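Local atomic coordinates of galactose-1-phosphate uridylyltransferase (Pyrobaculum aerophilum str. IM2, PDB entry 6K9Z), a protein that probably transfers a uridylyl group between UDP-glucose and galactose 1-phosphate, and binds zinc, iron and UDP as a dimer. Residues Glu2-Pro7 with Tyr68-Ala73; Tyr52-Glu57 with Gly75-Val80; Glu108-Ala113 with Arg212-Glu217; Gly117-Phe122 with Ile143-Val148. The protein carries 1 engineered substitution. One frame throughout, in Å; residues are numbered along the deposited sequence.

Contact 1: residues Glu2-Pro7 with Tyr68-Ala73; sequences EIRKDP and YEVIPA
Ile-3 and Ile-71 form a hydrogen-bonded antiparallel pair, Ile-3 N donating to Ile-71 O at 2.9 Å and Ile-71 N to Ile-3 O. The pair joins strand 2-5, the middle of a small three-stranded antiparallel sheet, to its edge strand 70-71. On the face of the two isoleucines, Ile-71 turns CG1 in between its own N and carbonyl carbon (chi1 64°), which lays that atom against Ile-3 CB at 3.6 Å; the CG1 branch of Ile-3 reaches on to Ala-73. Arg-4 and Val-70, the neighbouring non-hydrogen-bonded pair, point to the other face, where Val-70 CG1 packs on Glu-2 CG at 3.3 Å. Glu-2 OE2 is gripped side-on by Arg-4 through NE and NH2, both from the same side above the carboxylate plane, while OE1 bonds to Thr-63. Replacing Glu-2 by an alanine is likely to cost Arg-4 its in-strand carboxylate, leave the Thr-63 hydroxyl without this partner and open a gap beside Val-70 CG1. The same guanidinium also reaches the second subunit, forming a salt bridge with Glu-299 and a cation-pi contact with Phe-196 there, which would still hold it. At the far end Pro-7 CG sits at the edge of the Tyr-68 ring. One water accepts from Glu-69 N and donates to Lys-5 O at 2.7 Å.

Contact 2: residues Tyr52-Glu57 with Gly75-Val80; sequences YPVVTE and GSSLVV. With UDP (uridine-5'-diphosphate), chain G.
The Tyr-52 ring meets UDP with its edge, the ribose O2' lying near the ring plane 3.2 Å from CD2. Across the contact Val-79 CG2 comes within 3.7 Å of UDP O2 on the uracil, so the loop 52-57 and the strand each give one side chain to the nucleotide pocket. A water ties loop and strand to the diphosphate: it donates to Tyr-52 O and to UDP O2B, and accepts from Val-54 N and from Ser-77 OG. Ser-77 offers its hydroxyl there because OG is anti to the backbone N (chi1 173°), while its CB rests on Pro-53 CA. Residues 76-80 belong to the large antiparallel sheet of the half-barrel, paired with strands 46-49 and 140-146; the loop runs past the start of this strand with little direct backbone bonding. A second water bridges Val-55 O and Ser-77 N, which are too far apart to bond directly. Val-55 CG2 presses on Ser-76 O at 3.4 Å and also lies over Gly-75, where a CB would come tightly against that methyl. Gly-75 N bonds to Thr-56 O at 3.0 Å, reaching the oxygen from well above its carbonyl plane.

Contact 3: residues Glu108-Ala113 with Arg212-Glu217; sequences EAQRKA and RSLLTE
Gln-110 holds CG anti to its backbone N (chi1 -180°) and runs on extended, while Arg-111 carries CG beside its N (chi1 -84°); the two chains leave the helix to receive Thr-216 between them. Thr-216 CG2 fits between the two chains, 3.7 Å from Gln-110 CG and 3.5 Å from Arg-111 CG. The Arg-111 and Thr-216 side chains run antiparallel alongside one another, and the threonine methyl lies over one face of the guanidinium, offset toward its rim. Beyond it Arg-111 NH2 bonds to Thr-216 O at 3.2 Å, tilted from the carbonyl plane. The Gln-110 amide reaches farther along the loop: OE1 comes to 3.6 Å from Leu-215 CB, and NE2 lies near Leu-214 CD2. Its polar ends are satisfied by Gln-253 at OE1 and Glu-114 at NE2; Glu-114 also binds the Thr-216 hydroxyl. Within the loop, Glu-217 OE1 accepts from Ser-213 N and Leu-214 N at 2.7 and 2.8 Å, a carboxylate closing the turn that leads into the 3-10 segment 215-217. The contact packs helix 96-114 on the loop between strand 202-208 and helix 220-240, consistent with two related HIT-clan halves sharing one continuous half-barrel sheet.

Contact 4: residues Gly117-Phe122 with Ile143-Val148; sequences GNAAYF and IYILPV. With UDP (uridine-5'-diphosphate), chain G.
Phe-122 and Ile-143 form the dense end of this contact: Ile-143 CG2 stands over one face of the phenyl ring, 3.8 Å from its centroid, in a CH-pi contact. With CG anti to the backbone N (chi1 -175°), the ring swings toward strand 140-146, and its CD2 also touches Ile-145 CG1. Val-106, Gln-110 and Ala-113 of helix 96-114 pack on the same ring. Ala-119 CB is pushed close to Ile-145 CG2, at 3.4 Å. A glycine in place of Phe-122 would probably open a gap between this helix and the sheet and leave Ile-143 CG2 without its aromatic cover. The loose side is limited to Asn-118, which is exposed and meets Pro-147 through its backbone O. Linking the two parts, Ala-120 and Tyr-121 both face Leu-146 in a classic beta bulge, their N atoms sharing Leu-146 O at 2.8 and 3.2 Å, while Leu-146 N bonds to Tyr-121 O. Val-148 O, 3.4 Å from Tyr-121 CB, is buried without a polar partner. The end of the Tyr-144 side chain leads away from this packing, and its OH donates to UDP O2B at 2.7 Å; backbone bonds and apolar side chains together hold the strand, while one hydroxyl serves the diphosphate.

Contacts 3 and 4 are buried, contacts 1 and 2 only partly so. Contact 1 belongs to the small outlying sheet and adds ion pairs to its strand bonding, some across the dimer interface; contact 4, in the large sheet, adds mostly hydrocarbon side-chain packing to its strand bonds. Contacts 2 and 4 hold neighbouring strands of that sheet, joined by Ser-76 O with Ile-145 N, and both reach UDP, one partly through water and one through a tyrosine hydroxyl. Contact 3 alone spans the two family halves; its helix packs against contact 4, with Ala-113 on Ile-145. Ala-73 meets Thr-56 and Ile-3 meets Pro-147, so contact 1 abuts both contact 2 and contact 4.

Contact 1: residues Glu2-Pro7 with Tyr68-Ala73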
# COMPACT_ATOMS: atom_id res chain seq x y z
N GLU A 2 3.18 -16.09 -13.76
CA GLU A 2 4.59 -15.94 -13.32
C GLU A 2 4.72 -14.83 -12.27
O GLU A 2 3.73 -14.13 -12.00
CB GLU A 2 5.47 -15.59 -14.51
CG GLU A 2 5.19 -14.21 -15.07
CD GLU A 2 4.28 -14.21 -16.28
OE1 GLU A 2 4.31 -15.20 -17.03
OE2 GLU A 2 3.55 -13.22 -16.47
N ILE A 3 5.91 -14.71 -11.68
CA ILE A 3 6.16 -13.59 -10.73
C ILE A 3 7.03 -12.56 -11.45
O ILE A 3 8.19 -12.90 -11.77
CB ILE A 3 6.82 -14.09 -9.43
CG1 ILE A 3 5.92 -15.06 -8.67
CG2 ILE A 3 7.23 -12.91 -8.55
CD1 ILE A 3 6.51 -15.58 -7.38
N ARG A 4 6.47 -11.39 -11.76
CA ARG A 4 7.25 -10.31 -12.40
C ARG A 4 7.88 -9.43 -11.34
O ARG A 4 7.37 -9.34 -10.21
CB ARG A 4 6.36 -9.56 -13.40
CG ARG A 4 5.67 -10.43 -14.42
CD ARG A 4 4.96 -9.59 -15.45
NE ARG A 4 4.31 -10.41 -16.42
CZ ARG A 4 3.75 -9.97 -17.53
NH1 ARG A 4 3.80 -8.68 -17.85
NH2 ARG A 4 3.17 -10.82 -18.35
N LYS A 5 8.97 -8.75 -11.69
CA LYS A 5 9.67 -7.86 -10.73
C LYS A 5 9.71 -6.45 -11.30
O LYS A 5 10.03 -6.26 -12.47
CB LYS A 5 11.04 -8.42 -10.40
CG LYS A 5 11.80 -7.64 -9.37
CD LYS A 5 13.06 -8.39 -9.04
CE LYS A 5 14.05 -7.57 -8.28
NZ LYS A 5 15.15 -8.44 -7.83
N ASP A 6 9.32 -5.50 -10.46
CA ASP A 6 9.41 -4.05 -10.78
C ASP A 6 10.89 -3.68 -10.76
O ASP A 6 11.56 -3.84 -9.75
CB ASP A 6 8.56 -3.24 -9.80
CG ASP A 6 8.55 -1.76 -10.08
OD1 ASP A 6 9.62 -1.22 -10.40
OD2 ASP A 6 7.44 -1.17 -9.97
N PRO A 7 11.47 -3.22 -11.87
CA PRO A 7 12.91 -2.97 -11.90
C PRO A 7 13.31 -1.66 -11.21
O PRO A 7 14.48 -1.44 -11.03
CB PRO A 7 13.19 -2.98 -13.39
CG PRO A 7 11.93 -2.37 -13.99
CD PRO A 7 10.81 -2.97 -13.16
N TYR A 68 13.60 -7.25 -18.22
CA TYR A 68 12.80 -7.54 -17.00
C TYR A 68 13.12 -8.91 -16.43
O TYR A 68 13.40 -9.87 -17.23
CB TYR A 68 11.29 -7.47 -17.27
CG TYR A 68 10.87 -6.13 -17.81
CD1 TYR A 68 11.00 -4.97 -17.07
CD2 TYR A 68 10.42 -6.02 -19.11
CE1 TYR A 68 10.66 -3.73 -17.60
CE2 TYR A 68 10.07 -4.80 -19.65
CZ TYR A 68 10.17 -3.65 -18.89
OH TYR A 68 9.83 -2.47 -19.47
N GLU A 69 13.06 -9.01 -15.10
CA GLU A 69 13.27 -10.30 -14.40
C GLU A 69 11.92 -10.96 -14.17
O GLU A 69 11.01 -10.30 -13.62
CB GLU A 69 13.98 -10.10 -13.07
CG GLU A 69 15.41 -9.61 -13.26
CD GLU A 69 16.10 -9.41 -11.92
OE1 GLU A 69 16.51 -10.43 -11.31
OE2 GLU A 69 16.12 -8.25 -11.45
N VAL A 70 11.81 -12.23 -14.53
CA VAL A 70 10.56 -13.00 -14.26
C VAL A 70 10.99 -14.32 -13.61
O VAL A 70 12.02 -14.87 -14.02
CB VAL A 70 9.73 -13.21 -15.54
CG1 VAL A 70 8.43 -13.95 -15.24
CG2 VAL A 70 9.43 -11.89 -16.22
N ILE A 71 10.24 -14.78 -12.61
CA ILE A 71 10.61 -16.05 -11.93
C ILE A 71 9.37 -16.95 -11.86
O ILE A 71 8.24 -16.42 -11.85
CB ILE A 71 11.22 -15.80 -10.54
CG1 ILE A 71 10.23 -15.16 -9.58
CG2 ILE A 71 12.50 -14.99 -10.65
CD1 ILE A 71 10.64 -15.25 -8.13
N PRO A 72 9.58 -18.26 -11.81
CA PRO A 72 8.46 -19.19 -11.75
C PRO A 72 7.63 -18.94 -10.48
O PRO A 72 8.20 -18.71 -9.44
CB PRO A 72 9.11 -20.58 -11.73
CG PRO A 72 10.40 -20.37 -12.48
CD PRO A 72 10.84 -18.99 -12.04
N ALA A 73 6.31 -18.99 -10.64
CA ALA A 73 5.32 -18.82 -9.55
C ALA A 73 5.22 -20.13 -8.77
O ALA A 73 4.14 -20.74 -8.64
CB ALA A 73 4.00 -18.40 -10.12
O HOH W 1 12.40 -6.55 -13.74

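Contact 2: residues Tyr52-Glu57 with Gly75-Val80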
# COMPACT_ATOMS: atom_id res chain seq x y z
N TYR A 52 -8.01 -20.44 -6.51
CA TYR A 52 -7.30 -19.61 -7.51
C TYR A 52 -5.93 -19.28 -6.92
O TYR A 52 -5.77 -18.21 -6.32
CB TYR A 52 -8.11 -18.36 -7.82
CG TYR A 52 -9.56 -18.64 -8.13
CD1 TYR A 52 -9.94 -19.14 -9.36
CD2 TYR A 52 -10.54 -18.44 -7.17
CE1 TYR A 52 -11.26 -19.42 -9.64
CE2 TYR A 52 -11.87 -18.71 -7.44
CZ TYR A 52 -12.23 -19.21 -8.68
OH TYR A 52 -13.54 -19.48 -8.96
N PRO A 53 -4.96 -20.19 -7.11
CA PRO A 53 -3.66 -20.01 -6.49
C PRO A 53 -2.72 -19.07 -7.25
O PRO A 53 -2.62 -19.16 -8.46
CB PRO A 53 -3.09 -21.42 -6.47
CG PRO A 53 -3.73 -22.11 -7.63
CD PRO A 53 -5.09 -21.48 -7.80
N VAL A 54 -2.18 -18.09 -6.52
CA VAL A 54 -1.20 -17.10 -7.04
C VAL A 54 0.12 -17.83 -7.33
O VAL A 54 0.87 -17.38 -8.21
CB VAL A 54 -1.02 -15.90 -6.10
CG1 VAL A 54 -2.24 -14.99 -6.13
CG2 VAL A 54 -0.69 -16.32 -4.68
N VAL A 55 0.40 -18.87 -6.54
CA VAL A 55 1.61 -19.72 -6.70
C VAL A 55 1.17 -21.19 -6.66
O VAL A 55 0.18 -21.49 -5.97
CB VAL A 55 2.67 -19.42 -5.63
CG1 VAL A 55 3.46 -18.16 -5.94
CG2 VAL A 55 2.06 -19.33 -4.24
N THR A 56 1.87 -22.06 -7.39
CA THR A 56 1.53 -23.51 -7.42
C THR A 56 2.81 -24.36 -7.44
O THR A 56 3.88 -23.82 -7.75
CB THR A 56 0.65 -23.91 -8.62
OG1 THR A 56 0.88 -23.02 -9.71
CG2 THR A 56 -0.82 -23.94 -8.27
N GLU A 57 2.67 -25.64 -7.10
CA GLU A 57 3.79 -26.60 -7.08
C GLU A 57 4.35 -26.76 -8.50
O GLU A 57 5.56 -27.02 -8.62
CB GLU A 57 3.32 -27.95 -6.53
CG GLU A 57 4.43 -28.98 -6.44
CD GLU A 57 5.32 -28.85 -5.23
OE1 GLU A 57 5.13 -27.89 -4.45
OE2 GLU A 57 6.22 -29.70 -5.06
N GLY A 75 5.29 -22.41 -5.49
CA GLY A 75 4.84 -22.28 -4.10
C GLY A 75 3.48 -22.87 -3.87
O GLY A 75 3.09 -23.81 -4.60
N SER A 76 2.84 -22.44 -2.79
CA SER A 76 1.50 -22.91 -2.37
C SER A 76 0.73 -21.69 -1.92
O SER A 76 1.32 -20.81 -1.24
CB SER A 76 1.52 -23.93 -1.26
OG SER A 76 2.40 -24.96 -1.55
N SER A 77 -0.54 -21.68 -2.25
CA SER A 77 -1.51 -20.67 -1.75
C SER A 77 -2.60 -21.46 -1.03
O SER A 77 -3.19 -22.35 -1.66
CB SER A 77 -2.03 -19.85 -2.83
OG SER A 77 -3.05 -19.02 -2.32
N LEU A 78 -2.71 -21.23 0.29
CA LEU A 78 -3.56 -22.02 1.20
C LEU A 78 -4.57 -21.10 1.89
O LEU A 78 -4.28 -19.93 2.16
CB LEU A 78 -2.67 -22.72 2.23
CG LEU A 78 -1.57 -23.64 1.69
CD1 LEU A 78 -0.72 -24.15 2.87
CD2 LEU A 78 -2.14 -24.79 0.92
N VAL A 79 -5.72 -21.67 2.16
CA VAL A 79 -6.80 -21.05 2.97
C VAL A 79 -6.80 -21.78 4.29
O VAL A 79 -6.85 -23.02 4.33
CB VAL A 79 -8.16 -21.11 2.27
CG1 VAL A 79 -9.23 -20.55 3.17
CG2 VAL A 79 -8.12 -20.39 0.94
N VAL A 80 -6.79 -21.00 5.36
CA VAL A 80 -6.93 -21.51 6.74
C VAL A 80 -8.40 -21.28 7.12
O VAL A 80 -8.75 -20.09 7.40
CB VAL A 80 -5.99 -20.78 7.70
CG1 VAL A 80 -6.16 -21.25 9.15
CG2 VAL A 80 -4.53 -20.87 7.24
N1 UDP G . -11.32 -18.91 -2.20
C2 UDP G . -11.16 -20.29 -2.41
N3 UDP G . -12.15 -21.04 -2.87
C4 UDP G . -13.30 -20.46 -3.18
C5 UDP G . -13.50 -19.12 -3.02
C6 UDP G . -12.47 -18.36 -2.53
O2 UDP G . -10.15 -20.88 -2.15
O4 UDP G . -14.22 -21.15 -3.59
C1' UDP G . -10.26 -18.03 -1.75
C2' UDP G . -10.10 -17.12 -2.97
O2' UDP G . -9.61 -17.67 -4.17
C3' UDP G . -9.22 -16.02 -2.46
C4' UDP G . -9.71 -15.85 -1.09
O4' UDP G . -10.54 -16.99 -0.82
O3' UDP G . -7.86 -16.31 -2.49
C5' UDP G . -10.35 -14.49 -1.31
O5' UDP G . -9.37 -13.48 -1.64
PA UDP G . -8.52 -13.12 -3.01
O1A UDP G . -9.29 -13.36 -4.29
O2A UDP G . -8.28 -11.65 -2.89
O3A UDP G . -7.13 -13.98 -2.90
PB UDP G . -6.01 -14.39 -3.89
O1B UDP G . -6.75 -15.18 -4.78
O2B UDP G . -4.97 -15.11 -3.14
O3B UDP G . -5.55 -13.22 -4.54
O HOH W 2 -4.13 -17.44 -4.18
O HOH W 3 -1.12 -23.50 -4.40

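Contact 3: residues Glu108-Ala113 with Arg212-Glu217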
# COMPACT_ATOMS: atom_id res chain seq x y z
N GLU A 108 2.25 -26.02 12.12
CA GLU A 108 2.56 -27.37 11.58
C GLU A 108 2.77 -27.24 10.07
O GLU A 108 3.71 -27.87 9.56
CB GLU A 108 1.47 -28.40 11.90
CG GLU A 108 1.42 -28.72 13.38
CD GLU A 108 0.26 -29.60 13.85
OE1 GLU A 108 -0.77 -29.74 13.10
OE2 GLU A 108 0.38 -30.13 14.99
N ALA A 109 1.94 -26.45 9.41
CA ALA A 109 2.04 -26.18 7.95
C ALA A 109 3.42 -25.56 7.69
O ALA A 109 4.06 -25.96 6.69
CB ALA A 109 0.93 -25.29 7.47
N GLN A 110 3.86 -24.61 8.54
CA GLN A 110 5.17 -23.97 8.30
C GLN A 110 6.29 -25.00 8.48
O GLN A 110 7.28 -24.91 7.74
CB GLN A 110 5.36 -22.76 9.22
CG GLN A 110 6.70 -22.07 8.99
CD GLN A 110 6.78 -20.76 9.72
OE1 GLN A 110 5.75 -20.08 9.86
NE2 GLN A 110 7.97 -20.40 10.17
N ARG A 111 6.16 -25.92 9.43
CA ARG A 111 7.24 -26.92 9.64
C ARG A 111 7.39 -27.75 8.37
O ARG A 111 8.53 -28.10 8.02
CB ARG A 111 7.00 -27.75 10.90
CG ARG A 111 7.49 -27.07 12.16
CD ARG A 111 7.56 -27.90 13.42
NE ARG A 111 7.47 -26.96 14.52
CZ ARG A 111 6.35 -26.63 15.14
NH1 ARG A 111 5.21 -27.21 14.78
NH2 ARG A 111 6.37 -25.74 16.11
N LYS A 112 6.26 -28.04 7.72
CA LYS A 112 6.25 -28.81 6.45
C LYS A 112 6.99 -27.96 5.41
O LYS A 112 7.87 -28.52 4.68
CB LYS A 112 4.82 -29.25 6.11
CG LYS A 112 4.63 -29.93 4.77
CD LYS A 112 3.63 -31.10 4.78
CE LYS A 112 3.58 -31.83 3.43
NZ LYS A 112 3.46 -30.85 2.31
N ALA A 113 6.68 -26.67 5.33
CA ALA A 113 7.30 -25.76 4.33
C ALA A 113 8.80 -25.63 4.60
O ALA A 113 9.58 -25.47 3.64
CB ALA A 113 6.63 -24.41 4.33
N ARG A 212 12.18 -14.41 19.30
CA ARG A 212 11.83 -15.52 18.39
C ARG A 212 11.76 -14.92 16.99
O ARG A 212 11.22 -13.79 16.89
CB ARG A 212 10.46 -16.05 18.75
CG ARG A 212 10.31 -16.49 20.20
CD ARG A 212 11.10 -17.69 20.51
NE ARG A 212 10.71 -18.27 21.81
CZ ARG A 212 11.44 -19.16 22.45
NH1 ARG A 212 12.62 -19.50 21.98
NH2 ARG A 212 11.03 -19.68 23.60
N SER A 213 12.23 -15.63 15.98
CA SER A 213 12.14 -15.13 14.59
C SER A 213 11.27 -15.99 13.67
O SER A 213 10.90 -15.47 12.57
CB SER A 213 13.54 -14.97 14.00
OG SER A 213 14.29 -16.14 14.16
N LEU A 214 10.96 -17.24 14.04
CA LEU A 214 10.05 -18.11 13.26
C LEU A 214 8.90 -18.51 14.16
O LEU A 214 9.11 -18.81 15.33
CB LEU A 214 10.74 -19.36 12.70
CG LEU A 214 11.84 -19.15 11.68
CD1 LEU A 214 12.54 -20.50 11.44
CD2 LEU A 214 11.34 -18.55 10.38
N LEU A 215 7.70 -18.58 13.58
CA LEU A 215 6.49 -19.06 14.28
C LEU A 215 6.77 -20.45 14.88
O LEU A 215 6.18 -20.82 15.91
CB LEU A 215 5.34 -19.09 13.27
CG LEU A 215 3.97 -19.46 13.83
CD1 LEU A 215 3.42 -18.36 14.71
CD2 LEU A 215 3.01 -19.76 12.70
N THR A 216 7.58 -21.24 14.19
CA THR A 216 7.86 -22.64 14.57
C THR A 216 8.78 -22.72 15.79
O THR A 216 8.88 -23.83 16.34
CB THR A 216 8.41 -23.41 13.36
OG1 THR A 216 9.47 -22.63 12.83
CG2 THR A 216 7.34 -23.58 12.30
N GLU A 217 9.37 -21.63 16.22
CA GLU A 217 10.18 -21.61 17.46
C GLU A 217 9.29 -21.48 18.67
O GLU A 217 9.81 -21.68 19.79
CB GLU A 217 11.14 -20.44 17.50
CG GLU A 217 12.32 -20.55 16.57
CD GLU A 217 13.10 -19.26 16.63
OE1 GLU A 217 12.60 -18.26 16.13
OE2 GLU A 217 14.17 -19.23 17.30

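Contact 4: residues Gly117-Phe122 with Ile143-Val148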
# COMPACT_ATOMS: atom_id res chain seq x y z
N GLY A 117 12.73 -27.24 -0.15
CA GLY A 117 13.84 -26.39 -0.62
C GLY A 117 13.33 -25.22 -1.45
O GLY A 117 14.04 -24.21 -1.57
N ASN A 118 12.16 -25.34 -2.06
CA ASN A 118 11.66 -24.26 -2.98
C ASN A 118 10.99 -23.12 -2.21
O ASN A 118 10.57 -22.11 -2.88
CB ASN A 118 10.69 -24.83 -4.02
CG ASN A 118 11.42 -25.68 -5.04
OD1 ASN A 118 11.14 -26.87 -5.20
ND2 ASN A 118 12.38 -25.08 -5.71
N ALA A 119 10.83 -23.22 -0.88
CA ALA A 119 10.03 -22.21 -0.15
C ALA A 119 10.97 -21.22 0.53
O ALA A 119 11.60 -21.58 1.55
CB ALA A 119 9.11 -22.91 0.82
N ALA A 120 11.05 -19.99 0.04
CA ALA A 120 11.84 -18.91 0.67
C ALA A 120 11.10 -18.26 1.84
O ALA A 120 11.74 -17.72 2.78
CB ALA A 120 12.20 -17.87 -0.37
N TYR A 121 9.77 -18.27 1.83
CA TYR A 121 8.98 -17.46 2.79
C TYR A 121 7.62 -18.11 3.04
O TYR A 121 6.97 -18.60 2.11
CB TYR A 121 8.86 -16.01 2.30
CG TYR A 121 8.62 -15.11 3.48
CD1 TYR A 121 9.67 -14.63 4.23
CD2 TYR A 121 7.31 -14.79 3.87
CE1 TYR A 121 9.45 -13.85 5.35
CE2 TYR A 121 7.08 -14.02 5.00
CZ TYR A 121 8.15 -13.59 5.75
OH TYR A 121 7.98 -12.82 6.86
N PHE A 122 7.20 -18.03 4.29
CA PHE A 122 5.86 -18.45 4.73
C PHE A 122 5.14 -17.17 5.16
O PHE A 122 5.47 -16.64 6.24
CB PHE A 122 5.98 -19.51 5.82
CG PHE A 122 4.66 -20.11 6.27
CD1 PHE A 122 3.88 -19.45 7.21
CD2 PHE A 122 4.29 -21.38 5.84
CE1 PHE A 122 2.71 -20.05 7.68
CE2 PHE A 122 3.15 -21.98 6.35
CZ PHE A 122 2.37 -21.33 7.30
N ILE A 143 -2.42 -18.36 3.71
CA ILE A 143 -0.95 -18.56 3.68
C ILE A 143 -0.47 -18.54 2.22
O ILE A 143 -1.05 -19.27 1.39
CB ILE A 143 -0.59 -19.91 4.32
CG1 ILE A 143 -0.99 -20.00 5.80
CG2 ILE A 143 0.91 -20.14 4.14
CD1 ILE A 143 -1.19 -21.41 6.31
N TYR A 144 0.58 -17.78 1.93
CA TYR A 144 1.34 -17.92 0.68
C TYR A 144 2.69 -18.48 1.08
O TYR A 144 3.38 -17.87 1.92
CB TYR A 144 1.55 -16.60 -0.05
CG TYR A 144 0.34 -15.87 -0.59
CD1 TYR A 144 -0.89 -16.47 -0.83
CD2 TYR A 144 0.47 -14.51 -0.90
CE1 TYR A 144 -1.95 -15.76 -1.35
CE2 TYR A 144 -0.59 -13.79 -1.44
CZ TYR A 144 -1.80 -14.42 -1.67
OH TYR A 144 -2.86 -13.75 -2.17
N ILE A 145 3.05 -19.61 0.51
CA ILE A 145 4.42 -20.17 0.60
C ILE A 145 5.08 -19.76 -0.72
O ILE A 145 4.61 -20.18 -1.77
CB ILE A 145 4.37 -21.70 0.80
CG1 ILE A 145 3.63 -22.04 2.10
CG2 ILE A 145 5.76 -22.25 0.83
CD1 ILE A 145 3.39 -23.48 2.38
N LEU A 146 6.08 -18.90 -0.62
CA LEU A 146 6.61 -18.18 -1.78
C LEU A 146 8.07 -18.53 -2.06
O LEU A 146 8.85 -18.80 -1.14
CB LEU A 146 6.52 -16.68 -1.49
CG LEU A 146 5.11 -16.13 -1.24
CD1 LEU A 146 5.23 -14.81 -0.51
CD2 LEU A 146 4.38 -16.02 -2.55
N PRO A 147 8.49 -18.34 -3.33
CA PRO A 147 9.88 -18.51 -3.71
C PRO A 147 10.74 -17.26 -3.50
O PRO A 147 11.91 -17.34 -3.86
CB PRO A 147 9.76 -18.82 -5.22
CG PRO A 147 8.58 -17.98 -5.64
CD PRO A 147 7.63 -17.99 -4.48
N VAL A 148 10.15 -16.16 -3.01
CA VAL A 148 10.77 -14.83 -2.83
C VAL A 148 10.38 -14.37 -1.44
O VAL A 148 9.34 -14.81 -0.89
CB VAL A 148 10.31 -13.80 -3.89
CG1 VAL A 148 10.88 -14.08 -5.26
CG2 VAL A 148 8.82 -13.71 -3.93
N1 UDP G . -11.32 -18.91 -2.20
C2 UDP G . -11.16 -20.29 -2.41
N3 UDP G . -12.15 -21.04 -2.87
C4 UDP G . -13.30 -20.46 -3.18
C5 UDP G . -13.50 -19.12 -3.02
C6 UDP G . -12.47 -18.36 -2.53
O2 UDP G . -10.15 -20.88 -2.15
O4 UDP G . -14.22 -21.15 -3.59
C1' UDP G . -10.26 -18.03 -1.75
C2' UDP G . -10.10 -17.12 -2.97
O2' UDP G . -9.61 -17.67 -4.17
C3' UDP G . -9.22 -16.02 -2.46
C4' UDP G . -9.71 -15.85 -1.09
O4' UDP G . -10.54 -16.99 -0.82
O3' UDP G . -7.86 -16.31 -2.49
C5' UDP G . -10.35 -14.49 -1.31
O5' UDP G . -9.37 -13.48 -1.64
PA UDP G . -8.52 -13.12 -3.01
O1A UDP G . -9.29 -13.36 -4.29
O2A UDP G . -8.28 -11.65 -2.89
O3A UDP G . -7.13 -13.98 -2.90
PB UDP G . -6.01 -14.39 -3.89
O1B UDP G . -6.75 -15.18 -4.78
O2B UDP G . -4.97 -15.11 -3.14
O3B UDP G . -5.55 -13.22 -4.54